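Naphthalene dioxygenase large subunit (Rhodococcus sp., PDB 2B1X) is the large subunit of a Rieske-type non-haem iron dioxygenase, carrying a two-iron, two-sulfur cluster and a separate iron site. Local coordinates at residues E32-D35 / V36-E39. Numbering follows the deposited sequence.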
loop_
_atom_site.group_PDB
_atom_site.type_symbol
_atom_site.label_atom_id
_atom_site.label_comp_id
_atom_site.label_asym_id
_atom_site.label_seq_id
_atom_site.Cartn_x
_atom_site.Cartn_y
_atom_site.Cartn_z
ATOM N N GLU A 32 -4.733 19.156 3.715
ATOM C CA GLU A 32 -5.798 20.104 4.083
ATOM C C GLU A 32 -6.346 20.773 2.815
ATOM O O GLU A 32 -7.555 20.946 2.668
ATOM C CB GLU A 32 -5.346 21.176 5.091
ATOM C CG GLU A 32 -6.540 21.930 5.702
ATOM C CD GLU A 32 -6.215 23.269 6.377
ATOM O OE1 GLU A 32 -5.020 23.632 6.491
ATOM O OE2 GLU A 32 -7.186 23.955 6.811
ATOM N N VAL A 33 -5.449 21.099 1.890
ATOM C CA VAL A 33 -5.863 21.697 0.637
ATOM C C VAL A 33 -6.793 20.695 -0.034
ATOM O O VAL A 33 -7.899 21.050 -0.457
ATOM C CB VAL A 33 -4.656 22.043 -0.247
ATOM C CG1 VAL A 33 -5.101 22.358 -1.662
ATOM C CG2 VAL A 33 -3.882 23.262 0.327
ATOM N N HIS A 34 -6.359 19.439 -0.144
ATOM C CA HIS A 34 -7.207 18.438 -0.790
ATOM C C HIS A 34 -8.590 18.331 -0.138
ATOM O O HIS A 34 -9.602 18.305 -0.829
ATOM C CB HIS A 34 -6.536 17.046 -0.835
ATOM C CG HIS A 34 -7.196 16.117 -1.794
ATOM N ND1 HIS A 34 -6.996 16.192 -3.161
ATOM C CD2 HIS A 34 -8.083 15.108 -1.596
ATOM C CE1 HIS A 34 -7.722 15.262 -3.759
ATOM N NE2 HIS A 34 -8.400 14.598 -2.838
ATOM N N ASP A 35 -8.635 18.313 1.201
ATOM C CA ASP A 35 -9.908 18.115 1.896
ATOM C C ASP A 35 -10.857 19.295 1.711
ATOM O O ASP A 35 -12.052 19.100 1.471
ATOM C CB ASP A 35 -9.704 17.872 3.400
ATOM C CG ASP A 35 -9.183 16.484 3.706
ATOM O OD1 ASP A 35 -9.416 15.551 2.894
ATOM O OD2 ASP A 35 -8.568 16.227 4.791
ATOM N N VAL A 36 -10.325 20.508 1.819
ATOM C CA VAL A 36 -11.124 21.720 1.617
ATOM C C VAL A 36 -11.606 21.807 0.156
ATOM O O VAL A 36 -12.804 22.041 -0.116
ATOM C CB VAL A 36 -10.332 22.973 2.047
ATOM C CG1 VAL A 36 -11.067 24.243 1.628
ATOM C CG2 VAL A 36 -10.137 22.929 3.560
ATOM N N GLU A 37 -10.691 21.540 -0.765
ATOM C CA GLU A 37 -10.984 21.536 -2.205
ATOM C C GLU A 37 -12.101 20.556 -2.598
ATOM O O GLU A 37 -12.934 20.843 -3.465
ATOM C CB GLU A 37 -9.708 21.192 -2.937
ATOM C CG GLU A 37 -9.753 21.175 -4.456
ATOM C CD GLU A 37 -8.454 20.601 -5.011
ATOM O OE1 GLU A 37 -8.246 19.347 -4.902
ATOM O OE2 GLU A 37 -7.616 21.411 -5.512
ATOM N N ARG A 38 -12.128 19.407 -1.964
ATOM C CA ARG A 38 -13.167 18.417 -2.231
ATOM C C ARG A 38 -14.546 19.034 -2.046
ATOM O O ARG A 38 -15.426 18.828 -2.860
ATOM C CB ARG A 38 -13.004 17.199 -1.287
ATOM C CG ARG A 38 -14.100 16.154 -1.386
ATOM C CD ARG A 38 -14.008 15.035 -0.316
ATOM N NE ARG A 38 -12.889 14.097 -0.548
ATOM C CZ ARG A 38 -11.771 14.042 0.187
ATOM N NH1 ARG A 38 -11.584 14.857 1.211
ATOM N NH2 ARG A 38 -10.833 13.129 -0.101
ATOM N N GLU A 39 -14.741 19.775 -0.960
ATOM C CA GLU A 39 -16.019 20.436 -0.760
ATOM C C GLU A 39 -16.151 21.710 -1.624
ATOM O O GLU A 39 -17.165 21.917 -2.321
ATOM C CB GLU A 39 -16.168 20.794 0.713
ATOM C CG GLU A 39 -17.492 21.466 1.062
ATOM C CD GLU A 39 -17.476 22.071 2.453
ATOM O OE1 GLU A 39 -17.517 21.288 3.433
ATOM O OE2 GLU A 39 -17.412 23.325 2.561
HETATM O O HOH W 1 -9.989 17.700 -3.759
HETATM O O HOH W 2 -5.768 18.393 -4.217
HETATM O O HOH W 3 -13.481 16.968 2.544
HETATM O O HOH W 4 -8.803 13.108 1.911
#
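Arg38 reaches back along one turn of helix to Asp35, three residues earlier, in an i to i+3 salt bridge. Arg38 CB sits 3.5 Å from Asp35 O and nearly as close to His34 O, the carbonyl that accepts Arg38 N at 3.0 Å in the i to i+4 pattern of an alpha-helix. With CG anti to the backbone N (chi1 175°) the chain runs out extended, then bends at chi3 (-72°), which swings the guanidinium toward the N-terminal side, alongside the Asp35 side chain. NE makes a salt bridge with Glu68. Arg38 NH1 donates to Asp35 OD1 at 2.8 Å: the oxygen lies almost in the guanidinium plane, but is itself met on its anti side, somewhat out of the carboxylate plane. Two waters tie the pair further, one joining NH1 to Asp35 O, the other joining NH2 to OD1; with the NE bond, these contacts should restrain how the guanidinium turns. Arg38 NH2 also lies at the edge of the His34 ring, 3.7 Å from His34 CD2, with the two planes 82° apart.

His34 meets Glu37 through water instead: one bridges ND1 and Glu37 OE1, while another lies over the ring face and donates to both OE1 and His34 O. Glu37 is a buried residue: OE1 also accepts from Trp203 NE1, while OE2 takes Trp431 NE1 and a salt bridge to Lys204.

All of this lies on helix 31-40, whose Val33 and Val36 pack against Leu6 of helix 4-16 and against helix 422-436. Glu68 sits between strands 60-66 and 69-75; His34 touches Pro331, between strands 318-330 and 333-343, while Arg38 O takes a hydrogen bond from Gln386 of the second subunit.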